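Long-range contacts in monovalent Na+/H+ antiporter subunit G (Dietzia sp. DQ12-45-1b, PDB 7D3U), which probably contributes to sodium/proton antiport as a three-helix membrane subunit of the Mrp complex: residues Ser12-Val17 with Leu50-Ala55; Pro33-Arg38 with Ser95-Thr100; Ala46-Val51 with Leu76-Ser81. All coordinates share one frame; numbering follows the deposited sequence.

Contact 1: Ser12-Val17 with Leu50-Ala55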
ATOM      1  N   SER E  12      40.843  -2.925 -42.665  1.00 90.08           N
ATOM      2  CA  SER E  12      39.750  -2.361 -43.450  1.00 90.08           C
ATOM      3  C   SER E  12      39.149  -3.407 -44.382  1.00 90.08           C
ATOM      4  O   SER E  12      37.928  -3.617 -44.399  1.00 90.08           O
ATOM      5  CB  SER E  12      40.246  -1.157 -44.248  1.00 90.08           C
ATOM      6  OG  SER E  12      39.210  -0.626 -45.051  1.00 90.08           O
ATOM      7  N   VAL E  13      39.994  -4.089 -45.158  1.00 89.50           N
ATOM      8  CA  VAL E  13      39.470  -5.108 -46.061  1.00 89.50           C
ATOM      9  C   VAL E  13      38.860  -6.254 -45.265  1.00 89.50           C
ATOM     10  O   VAL E  13      37.903  -6.890 -45.717  1.00 89.50           O
ATOM     11  CB  VAL E  13      40.566  -5.598 -47.032  1.00 89.50           C
ATOM     12  CG1 VAL E  13      41.710  -6.247 -46.283  1.00 89.50           C
ATOM     13  CG2 VAL E  13      39.983  -6.542 -48.073  1.00 89.50           C
ATOM     14  N   SER E  14      39.349  -6.494 -44.044  1.00 88.45           N
ATOM     15  CA  SER E  14      38.815  -7.583 -43.239  1.00 88.45           C
ATOM     16  C   SER E  14      37.428  -7.254 -42.703  1.00 88.45           C
ATOM     17  O   SER E  14      36.534  -8.104 -42.736  1.00 88.45           O
ATOM     18  CB  SER E  14      39.775  -7.904 -42.096  1.00 88.45           C
ATOM     19  OG  SER E  14      39.125  -8.663 -41.095  1.00 88.45           O
ATOM     20  N   VAL E  15      37.222  -6.031 -42.208  1.00 86.23           N
ATOM     21  CA  VAL E  15      35.881  -5.670 -41.760  1.00 86.23           C
ATOM     22  C   VAL E  15      34.927  -5.599 -42.942  1.00 86.23           C
ATOM     23  O   VAL E  15      33.743  -5.925 -42.806  1.00 86.23           O
ATOM     24  CB  VAL E  15      35.880  -4.356 -40.953  1.00 86.23           C
ATOM     25  CG1 VAL E  15      36.861  -4.433 -39.806  1.00 86.23           C
ATOM     26  CG2 VAL E  15      36.184  -3.166 -41.836  1.00 86.23           C
ATOM     27  N   LEU E  16      35.416  -5.217 -44.126  1.00 84.87           N
ATOM     28  CA  LEU E  16      34.534  -5.233 -45.289  1.00 84.87           C
ATOM     29  C   LEU E  16      34.135  -6.658 -45.659  1.00 84.87           C
ATOM     30  O   LEU E  16      32.962  -6.926 -45.945  1.00 84.87           O
ATOM     31  CB  LEU E  16      35.203  -4.532 -46.468  1.00 84.87           C
ATOM     32  CG  LEU E  16      34.818  -3.063 -46.632  1.00 84.87           C
ATOM     33  CD1 LEU E  16      35.272  -2.546 -47.983  1.00 84.87           C
ATOM     34  CD2 LEU E  16      33.321  -2.876 -46.459  1.00 84.87           C
ATOM     35  N   VAL E  17      35.097  -7.585 -45.645  1.00 83.50           N
ATOM     36  CA  VAL E  17      34.795  -8.983 -45.934  1.00 83.50           C
ATOM     37  C   VAL E  17      33.827  -9.545 -44.902  1.00 83.50           C
ATOM     38  O   VAL E  17      32.878 -10.258 -45.244  1.00 83.50           O
ATOM     39  CB  VAL E  17      36.098  -9.802 -45.999  1.00 83.50           C
ATOM     40  CG1 VAL E  17      35.811 -11.285 -45.856  1.00 83.50           C
ATOM     41  CG2 VAL E  17      36.827  -9.521 -47.301  1.00 83.50           C
ATOM     42  N   LEU E  50      31.946 -12.769 -38.297  1.00 84.60           N
ATOM     43  CA  LEU E  50      32.220 -12.118 -37.022  1.00 84.60           C
ATOM     44  C   LEU E  50      33.699 -12.186 -36.666  1.00 84.60           C
ATOM     45  O   LEU E  50      34.253 -11.219 -36.134  1.00 84.60           O
ATOM     46  CB  LEU E  50      31.368 -12.734 -35.915  1.00 84.60           C
ATOM     47  CG  LEU E  50      31.516 -12.044 -34.560  1.00 84.60           C
ATOM     48  CD1 LEU E  50      31.465 -10.544 -34.713  1.00 84.60           C
ATOM     49  CD2 LEU E  50      30.451 -12.498 -33.589  1.00 84.60           C
ATOM     50  N   VAL E  51      34.362 -13.308 -36.950  1.00 85.50           N
ATOM     51  CA  VAL E  51      35.799 -13.378 -36.697  1.00 85.50           C
ATOM     52  C   VAL E  51      36.537 -12.367 -37.564  1.00 85.50           C
ATOM     53  O   VAL E  51      37.477 -11.698 -37.110  1.00 85.50           O
ATOM     54  CB  VAL E  51      36.314 -14.811 -36.926  1.00 85.50           C
ATOM     55  CG1 VAL E  51      37.830 -14.823 -37.033  1.00 85.50           C
ATOM     56  CG2 VAL E  51      35.851 -15.715 -35.801  1.00 85.50           C
ATOM     57  N   PHE E  52      36.105 -12.221 -38.820  1.00 87.56           N
ATOM     58  CA  PHE E  52      36.720 -11.243 -39.710  1.00 87.56           C
ATOM     59  C   PHE E  52      36.532  -9.829 -39.179  1.00 87.56           C
ATOM     60  O   PHE E  52      37.474  -9.029 -39.164  1.00 87.56           O
ATOM     61  CB  PHE E  52      36.130 -11.369 -41.113  1.00 87.56           C
ATOM     62  CG  PHE E  52      36.879 -12.315 -41.999  1.00 87.56           C
ATOM     63  CD1 PHE E  52      38.119 -11.976 -42.503  1.00 87.56           C
ATOM     64  CD2 PHE E  52      36.345 -13.545 -42.326  1.00 87.56           C
ATOM     65  CE1 PHE E  52      38.809 -12.847 -43.316  1.00 87.56           C
ATOM     66  CE2 PHE E  52      37.030 -14.418 -43.136  1.00 87.56           C
ATOM     67  CZ  PHE E  52      38.263 -14.070 -43.632  1.00 87.56           C
ATOM     68  N   VAL E  53      35.314  -9.502 -38.741  1.00 85.35           N
ATOM     69  CA  VAL E  53      35.051  -8.163 -38.218  1.00 85.35           C
ATOM     70  C   VAL E  53      35.868  -7.906 -36.960  1.00 85.35           C
ATOM     71  O   VAL E  53      36.420  -6.816 -36.776  1.00 85.35           O
ATOM     72  CB  VAL E  53      33.546  -7.970 -37.966  1.00 85.35           C
ATOM     73  CG1 VAL E  53      33.290  -6.625 -37.333  1.00 85.35           C
ATOM     74  CG2 VAL E  53      32.782  -8.066 -39.269  1.00 85.35           C
ATOM     75  N   ILE E  54      35.978  -8.907 -36.083  1.00 84.76           N
ATOM     76  CA  ILE E  54      36.741  -8.734 -34.850  1.00 84.76           C
ATOM     77  C   ILE E  54      38.207  -8.471 -35.166  1.00 84.76           C
ATOM     78  O   ILE E  54      38.818  -7.536 -34.634  1.00 84.76           O
ATOM     79  CB  ILE E  54      36.573  -9.961 -33.936  1.00 84.76           C
ATOM     80  CG1 ILE E  54      35.172  -9.983 -33.334  1.00 84.76           C
ATOM     81  CG2 ILE E  54      37.616  -9.954 -32.836  1.00 84.76           C
ATOM     82  CD1 ILE E  54      34.768  -8.694 -32.690  1.00 84.76           C
ATOM     83  N   ALA E  55      38.793  -9.290 -36.043  1.00 87.49           N
ATOM     84  CA  ALA E  55      40.209  -9.122 -36.356  1.00 87.49           C
ATOM     85  C   ALA E  55      40.467  -7.808 -37.081  1.00 87.49           C
ATOM     86  O   ALA E  55      41.475  -7.141 -36.823  1.00 87.49           O
ATOM     87  CB  ALA E  55      40.706 -10.300 -37.186  1.00 87.49           C
TER

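Contact 2: Pro33-Arg38 with Ser95-Thr100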
ATOM      1  N   PRO E  33      14.828 -22.551 -48.138  1.00 88.82           N
ATOM      2  CA  PRO E  33      13.521 -23.137 -47.805  1.00 88.82           C
ATOM      3  C   PRO E  33      13.474 -23.793 -46.437  1.00 88.82           C
ATOM      4  O   PRO E  33      12.459 -23.679 -45.739  1.00 88.82           O
ATOM      5  CB  PRO E  33      13.307 -24.155 -48.932  1.00 88.82           C
ATOM      6  CG  PRO E  33      14.688 -24.568 -49.315  1.00 88.82           C
ATOM      7  CD  PRO E  33      15.573 -23.364 -49.115  1.00 88.82           C
ATOM      8  N   ASP E  34      14.537 -24.471 -46.031  1.00 90.48           N
ATOM      9  CA  ASP E  34      14.520 -25.299 -44.836  1.00 90.48           C
ATOM     10  C   ASP E  34      15.026 -24.533 -43.620  1.00 90.48           C
ATOM     11  O   ASP E  34      15.564 -23.429 -43.717  1.00 90.48           O
ATOM     12  CB  ASP E  34      15.371 -26.552 -45.049  1.00 90.48           C
ATOM     13  CG  ASP E  34      14.713 -27.798 -44.512  1.00 90.48           C
ATOM     14  OD1 ASP E  34      14.018 -27.699 -43.480  1.00 90.48           O
ATOM     15  OD2 ASP E  34      14.887 -28.875 -45.120  1.00 90.48           O
ATOM     16  N   LEU E  35      14.838 -25.148 -42.451  1.00 86.41           N
ATOM     17  CA  LEU E  35      15.533 -24.704 -41.251  1.00 86.41           C
ATOM     18  C   LEU E  35      16.955 -25.235 -41.215  1.00 86.41           C
ATOM     19  O   LEU E  35      17.848 -24.579 -40.666  1.00 86.41           O
ATOM     20  CB  LEU E  35      14.774 -25.159 -40.002  1.00 86.41           C
ATOM     21  CG  LEU E  35      15.301 -24.766 -38.619  1.00 86.41           C
ATOM     22  CD1 LEU E  35      14.143 -24.630 -37.669  1.00 86.41           C
ATOM     23  CD2 LEU E  35      16.282 -25.786 -38.072  1.00 86.41           C
ATOM     24  N   TYR E  36      17.180 -26.415 -41.790  1.00 86.53           N
ATOM     25  CA  TYR E  36      18.496 -27.037 -41.744  1.00 86.53           C
ATOM     26  C   TYR E  36      19.442 -26.406 -42.754  1.00 86.53           C
ATOM     27  O   TYR E  36      20.643 -26.295 -42.493  1.00 86.53           O
ATOM     28  CB  TYR E  36      18.360 -28.538 -41.979  1.00 86.53           C
ATOM     29  CG  TYR E  36      17.239 -29.143 -41.171  1.00 86.53           C
ATOM     30  CD1 TYR E  36      17.402 -29.419 -39.823  1.00 86.53           C
ATOM     31  CD2 TYR E  36      16.011 -29.417 -41.750  1.00 86.53           C
ATOM     32  CE1 TYR E  36      16.381 -29.960 -39.079  1.00 86.53           C
ATOM     33  CE2 TYR E  36      14.984 -29.958 -41.014  1.00 86.53           C
ATOM     34  CZ  TYR E  36      15.174 -30.227 -39.680  1.00 86.53           C
ATOM     35  OH  TYR E  36      14.150 -30.768 -38.941  1.00 86.53           O
ATOM     36  N   VAL E  37      18.923 -25.988 -43.910  1.00 85.09           N
ATOM     37  CA  VAL E  37      19.730 -25.193 -44.830  1.00 85.09           C
ATOM     38  C   VAL E  37      20.092 -23.861 -44.190  1.00 85.09           C
ATOM     39  O   VAL E  37      21.239 -23.399 -44.276  1.00 85.09           O
ATOM     40  CB  VAL E  37      18.986 -24.999 -46.163  1.00 85.09           C
ATOM     41  CG1 VAL E  37      19.816 -24.163 -47.112  1.00 85.09           C
ATOM     42  CG2 VAL E  37      18.658 -26.339 -46.784  1.00 85.09           C
ATOM     43  N   ARG E  38      19.123 -23.231 -43.524  1.00 84.89           N
ATOM     44  CA  ARG E  38      19.382 -21.966 -42.846  1.00 84.89           C
ATOM     45  C   ARG E  38      20.456 -22.129 -41.782  1.00 84.89           C
ATOM     46  O   ARG E  38      21.381 -21.316 -41.691  1.00 84.89           O
ATOM     47  CB  ARG E  38      18.093 -21.429 -42.226  1.00 84.89           C
ATOM     48  CG  ARG E  38      17.249 -20.603 -43.173  1.00 84.89           C
ATOM     49  CD  ARG E  38      15.861 -20.378 -42.613  1.00 84.89           C
ATOM     50  NE  ARG E  38      14.926 -19.965 -43.652  1.00 84.89           N
ATOM     51  CZ  ARG E  38      13.634 -20.269 -43.656  1.00 84.89           C
ATOM     52  NH1 ARG E  38      13.119 -20.992 -42.673  1.00 84.89           N
ATOM     53  NH2 ARG E  38      12.856 -19.849 -44.644  1.00 84.89           N
ATOM     54  N   SER E  95      11.600 -30.688 -32.340  1.00 86.95           N
ATOM     55  CA  SER E  95      10.328 -29.989 -32.216  1.00 86.95           C
ATOM     56  C   SER E  95       9.422 -30.213 -33.419  1.00 86.95           C
ATOM     57  O   SER E  95       8.225 -29.917 -33.340  1.00 86.95           O
ATOM     58  CB  SER E  95      10.565 -28.494 -32.019  1.00 86.95           C
ATOM     59  OG  SER E  95       9.336 -27.795 -31.943  1.00 86.95           O
ATOM     60  N   GLY E  96       9.957 -30.722 -34.525  1.00 87.31           N
ATOM     61  CA  GLY E  96       9.138 -31.027 -35.680  1.00 87.31           C
ATOM     62  C   GLY E  96       9.278 -30.052 -36.830  1.00 87.31           C
ATOM     63  O   GLY E  96       8.290 -29.737 -37.499  1.00 87.31           O
ATOM     64  N   ALA E  97      10.492 -29.566 -37.075  1.00 87.59           N
ATOM     65  CA  ALA E  97      10.734 -28.684 -38.212  1.00 87.59           C
ATOM     66  C   ALA E  97      10.670 -29.500 -39.495  1.00 87.59           C
ATOM     67  O   ALA E  97      11.538 -30.339 -39.750  1.00 87.59           O
ATOM     68  CB  ALA E  97      12.084 -27.988 -38.078  1.00 87.59           C
ATOM     69  N   ALA E  98       9.648 -29.258 -40.299  1.00 91.48           N
ATOM     70  CA  ALA E  98       9.462 -30.014 -41.528  1.00 91.48           C
ATOM     71  C   ALA E  98      10.570 -29.694 -42.519  1.00 91.48           C
ATOM     72  O   ALA E  98      10.768 -28.518 -42.853  1.00 91.48           O
ATOM     73  CB  ALA E  98       8.099 -29.703 -42.137  1.00 91.48           C
ATOM     74  N   PRO E  99      11.313 -30.683 -43.005  1.00 91.05           N
ATOM     75  CA  PRO E  99      12.309 -30.411 -44.043  1.00 91.05           C
ATOM     76  C   PRO E  99      11.638 -30.035 -45.353  1.00 91.05           C
ATOM     77  O   PRO E  99      10.484 -30.379 -45.616  1.00 91.05           O
ATOM     78  CB  PRO E  99      13.067 -31.734 -44.164  1.00 91.05           C
ATOM     79  CG  PRO E  99      12.082 -32.759 -43.730  1.00 91.05           C
ATOM     80  CD  PRO E  99      11.258 -32.110 -42.653  1.00 91.05           C
ATOM     81  N   THR E 100      12.386 -29.307 -46.179  1.00 93.88           N
ATOM     82  CA  THR E 100      11.844 -28.819 -47.438  1.00 93.88           C
ATOM     83  C   THR E 100      11.403 -29.979 -48.322  1.00 93.88           C
ATOM     84  O   THR E 100      11.896 -31.104 -48.214  1.00 93.88           O
ATOM     85  CB  THR E 100      12.876 -27.973 -48.181  1.00 93.88           C
ATOM     86  OG1 THR E 100      13.226 -26.840 -47.378  1.00 93.88           O
ATOM     87  CG2 THR E 100      12.308 -27.484 -49.497  1.00 93.88           C
TER

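Contact 3: Ala46-Val51 with Leu76-Ser81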
ATOM      1  N   ALA E  46      27.810 -16.675 -39.486  1.00 83.64           N
ATOM      2  CA  ALA E  46      27.927 -15.977 -38.211  1.00 83.64           C
ATOM      3  C   ALA E  46      29.288 -16.180 -37.563  1.00 83.64           C
ATOM      4  O   ALA E  46      29.694 -15.361 -36.734  1.00 83.64           O
ATOM      5  CB  ALA E  46      26.825 -16.435 -37.256  1.00 83.64           C
ATOM      6  N   GLY E  47      30.002 -17.242 -37.920  1.00 85.15           N
ATOM      7  CA  GLY E  47      31.333 -17.450 -37.394  1.00 85.15           C
ATOM      8  C   GLY E  47      32.389 -16.706 -38.183  1.00 85.15           C
ATOM      9  O   GLY E  47      33.132 -15.894 -37.620  1.00 85.15           O
ATOM     10  N   LEU E  48      32.462 -16.974 -39.490  1.00 87.18           N
ATOM     11  CA  LEU E  48      33.493 -16.358 -40.318  1.00 87.18           C
ATOM     12  C   LEU E  48      33.361 -14.843 -40.344  1.00 87.18           C
ATOM     13  O   LEU E  48      34.342 -14.124 -40.122  1.00 87.18           O
ATOM     14  CB  LEU E  48      33.444 -16.925 -41.737  1.00 87.18           C
ATOM     15  CG  LEU E  48      33.777 -18.410 -41.885  1.00 87.18           C
ATOM     16  CD1 LEU E  48      33.542 -18.851 -43.319  1.00 87.18           C
ATOM     17  CD2 LEU E  48      35.201 -18.728 -41.459  1.00 87.18           C
ATOM     18  N   GLY E  49      32.165 -14.334 -40.651  1.00 87.00           N
ATOM     19  CA  GLY E  49      31.990 -12.894 -40.725  1.00 87.00           C
ATOM     20  C   GLY E  49      32.350 -12.194 -39.431  1.00 87.00           C
ATOM     21  O   GLY E  49      33.012 -11.155 -39.440  1.00 87.00           O
ATOM     22  N   LEU E  50      31.946 -12.769 -38.297  1.00 84.60           N
ATOM     23  CA  LEU E  50      32.220 -12.118 -37.022  1.00 84.60           C
ATOM     24  C   LEU E  50      33.699 -12.186 -36.666  1.00 84.60           C
ATOM     25  O   LEU E  50      34.253 -11.219 -36.134  1.00 84.60           O
ATOM     26  CB  LEU E  50      31.368 -12.734 -35.915  1.00 84.60           C
ATOM     27  CG  LEU E  50      31.516 -12.044 -34.560  1.00 84.60           C
ATOM     28  CD1 LEU E  50      31.465 -10.544 -34.713  1.00 84.60           C
ATOM     29  CD2 LEU E  50      30.451 -12.498 -33.589  1.00 84.60           C
ATOM     30  N   VAL E  51      34.362 -13.308 -36.950  1.00 85.50           N
ATOM     31  CA  VAL E  51      35.799 -13.378 -36.697  1.00 85.50           C
ATOM     32  C   VAL E  51      36.537 -12.367 -37.564  1.00 85.50           C
ATOM     33  O   VAL E  51      37.477 -11.698 -37.110  1.00 85.50           O
ATOM     34  CB  VAL E  51      36.314 -14.811 -36.926  1.00 85.50           C
ATOM     35  CG1 VAL E  51      37.830 -14.823 -37.033  1.00 85.50           C
ATOM     36  CG2 VAL E  51      35.851 -15.715 -35.801  1.00 85.50           C
ATOM     37  N   LEU E  76      36.521 -18.691 -29.513  1.00 85.34           N
ATOM     38  CA  LEU E  76      35.221 -18.832 -28.869  1.00 85.34           C
ATOM     39  C   LEU E  76      34.089 -18.526 -29.839  1.00 85.34           C
ATOM     40  O   LEU E  76      33.059 -19.205 -29.826  1.00 85.34           O
ATOM     41  CB  LEU E  76      35.142 -17.929 -27.640  1.00 85.34           C
ATOM     42  CG  LEU E  76      35.971 -18.398 -26.446  1.00 85.34           C
ATOM     43  CD1 LEU E  76      35.610 -17.606 -25.207  1.00 85.34           C
ATOM     44  CD2 LEU E  76      35.777 -19.886 -26.210  1.00 85.34           C
ATOM     45  N   GLN E  77      34.269 -17.526 -30.704  1.00 84.83           N
ATOM     46  CA  GLN E  77      33.253 -17.209 -31.698  1.00 84.83           C
ATOM     47  C   GLN E  77      33.061 -18.361 -32.668  1.00 84.83           C
ATOM     48  O   GLN E  77      31.927 -18.720 -32.997  1.00 84.83           O
ATOM     49  CB  GLN E  77      33.633 -15.941 -32.458  1.00 84.83           C
ATOM     50  CG  GLN E  77      33.616 -14.690 -31.613  1.00 84.83           C
ATOM     51  CD  GLN E  77      34.068 -13.469 -32.382  1.00 84.83           C
ATOM     52  OE1 GLN E  77      34.805 -13.572 -33.356  1.00 84.83           O
ATOM     53  NE2 GLN E  77      33.627 -12.301 -31.946  1.00 84.83           N
ATOM     54  N   PHE E  78      34.160 -18.955 -33.135  1.00 85.95           N
ATOM     55  CA  PHE E  78      34.048 -20.086 -34.050  1.00 85.95           C
ATOM     56  C   PHE E  78      33.300 -21.243 -33.398  1.00 85.95           C
ATOM     57  O   PHE E  78      32.306 -21.748 -33.943  1.00 85.95           O
ATOM     58  CB  PHE E  78      35.437 -20.529 -34.508  1.00 85.95           C
ATOM     59  CG  PHE E  78      35.938 -19.792 -35.711  1.00 85.95           C
ATOM     60  CD1 PHE E  78      35.130 -19.624 -36.819  1.00 85.95           C
ATOM     61  CD2 PHE E  78      37.216 -19.263 -35.735  1.00 85.95           C
ATOM     62  CE1 PHE E  78      35.585 -18.945 -37.928  1.00 85.95           C
ATOM     63  CE2 PHE E  78      37.676 -18.583 -36.844  1.00 85.95           C
ATOM     64  CZ  PHE E  78      36.859 -18.424 -37.941  1.00 85.95           C
ATOM     65  N   ALA E  79      33.759 -21.666 -32.217  1.00 84.74           N
ATOM     66  CA  ALA E  79      33.135 -22.802 -31.548  1.00 84.74           C
ATOM     67  C   ALA E  79      31.677 -22.521 -31.210  1.00 84.74           C
ATOM     68  O   ALA E  79      30.824 -23.409 -31.329  1.00 84.74           O
ATOM     69  CB  ALA E  79      33.919 -23.158 -30.285  1.00 84.74           C
ATOM     70  N   SER E  80      31.360 -21.285 -30.816  1.00 82.48           N
ATOM     71  CA  SER E  80      29.994 -20.969 -30.422  1.00 82.48           C
ATOM     72  C   SER E  80      29.072 -20.893 -31.628  1.00 82.48           C
ATOM     73  O   SER E  80      27.941 -21.380 -31.575  1.00 82.48           O
ATOM     74  CB  SER E  80      29.967 -19.661 -29.633  1.00 82.48           C
ATOM     75  OG  SER E  80      30.010 -18.542 -30.497  1.00 82.48           O
ATOM     76  N   SER E  81      29.534 -20.299 -32.729  1.00 82.43           N
ATOM     77  CA  SER E  81      28.719 -20.268 -33.933  1.00 82.43           C
ATOM     78  C   SER E  81      28.528 -21.654 -34.524  1.00 82.43           C
ATOM     79  O   SER E  81      27.542 -21.883 -35.230  1.00 82.43           O
ATOM     80  CB  SER E  81      29.342 -19.348 -34.980  1.00 82.43           C
ATOM     81  OG  SER E  81      28.576 -19.349 -36.170  1.00 82.43           O
TER

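Contact 1: Ser12-Val17 with Leu50-Ala55
Val17 lies over the face of the Phe52 ring, in the tightly packed part of the contact between helices 5-28 and 35-60. Its CG1 is 4.0 Å from the centroid of the Phe52 ring and only 5° off the ring normal, a CH-pi contact over its centre. The methyl is put there by its first torsion, which sets CG1 opposite the backbone nitrogen (chi1 162°). Ser14 comes to the same ring from its rim, with OG near the ring plane and 3.7 Å from Phe52 CD1; Ser14 OG also lies 2.6 Å from Phe52 O. The two segments run antiparallel, with axes 154° apart and 7.3 Å at closest approach, as in a transmembrane helical hairpin; both helices are predicted to span the membrane. Beyond the ring the packing thins. Val15 CG1 meets backbone rather than side chain, 3.9 Å from Val53 O, while Ala55 is only grazed. On the far side of helix 5-28, Val13 is on the surface, and Leu16 turns from the hairpin to pack on Val3 of the subunit F chain. Phe52 also meets an aromatic ring of another chain, Phe19 of the cation antiporter, edge-to-face.

Contact 2: Pro33-Arg38 with Ser95-Thr100
Leu35 and Tyr36 close on the methyl group of Ala97, which forms the apolar centre of this contact. Leu35 CD1 is 4.0 Å from Ala97 CB, and the phenol approaches the same methyl with Tyr36 CZ at 4.1 Å from Ala97 CB. Further along the ring, Tyr36 CE2 is 4.1 Å from Pro99 CB. At the other end of the contact Pro33 and Thr100 cross nearly at right angles, with Thr100 CG2 packed 3.5 Å from Pro33 CB.

Outward from these carbons, hydrogen bonds take over. Tyr36 OH donates to Ala97 O over 2.8 Å; the C=O...donor angle of 135° and a small tilt from the carbonyl plane describe an oblique approach to the oxygen. Asp34 uses its two carboxylate oxygens separately. Thr100 N reaches Asp34 OD2 at 2.8 Å in a nearly straight bond (166°), although it comes from above the carboxylate plane, 67° out of it. Leu35 N bonds to Asp34 OD1 at 2.9 Å on the anti side, which ties the carboxylate to the backbone of the next residue. A leucine in place of Asp34 would probably leave both Thr100 N and Leu35 N without this acceptor and let residues 97-100 drift from residues 33-36.

Gly96, with positive phi, is the C-prime residue of a Schellman motif, where the chain leaves helix 68-95 and turns across the beginning of helix 35-60. Phe110, farther along the C-terminal tail, touches both Tyr36 and Pro99, and Phe44 of the cation antiporter chain meets the tyrosine ring edge-to-face. The contact thus joins the start of helix 35-60 to the loop that runs from helix 68-95 towards strand 105-106.

Contact 3: Ala46-Val51 with Leu76-Ser81
Phe78 and Val51 form the centre of this crossing between helices 35-60 and 68-95. Val51 CG2 stands over the middle of the Phe78 ring, 3.6 Å from its centroid and 13° off the normal, a CH-pi contact in which the two side chains cross at about a right angle. Leu48 takes the rim of the same ring, its CD2 near the ring plane and 3.6 Å from Phe78 CE1. Gln77 is the second large contributor. With CG opposite its carbonyl carbon (chi1 -67°) and the chain extended beyond, its amide lies across aliphatic side chains: NE2 is 3.4 Å from Leu50 CG, and OE1 is 3.4 Å from Val51 CG2. The segments are antiparallel (axes 161° apart, 8.5 Å at closest approach), part of a hairpin of consecutive helices predicted to span the membrane. The lack of a side chain at Gly47 is consistent with the close backbones, its CA 5.0 Å from Phe78 CA; a beta carbon there would point at helix 68-95 and come close against Phe78 and Ser81. No hydrogen bond joins the two segments, but Ser81 OG bonds to Gly43 O earlier on helix 35-60; otherwise they meet by shape and dispersion.

How the contacts relate
Helix 35-60 is common to all three contacts and works as the middle element of the subunit: contact 1 joins it to helix 5-28, contact 3 to helix 68-95, and contact 2 joins its start to the C-terminal tail. Contacts 1 and 3 are both buried antiparallel helix pairs, with centres about 12 Å apart; they share Leu50 and Val51 and touch where Ile54 packs on Gln77. Both rest largely on CH-pi and aliphatic packing. Contact 2 is only partly buried, and its centre is about 30 Å from that of contact 1, across the chain's centre. There the loop backbone offers donors and acceptors, and directed hydrogen bonds join the apolar packing.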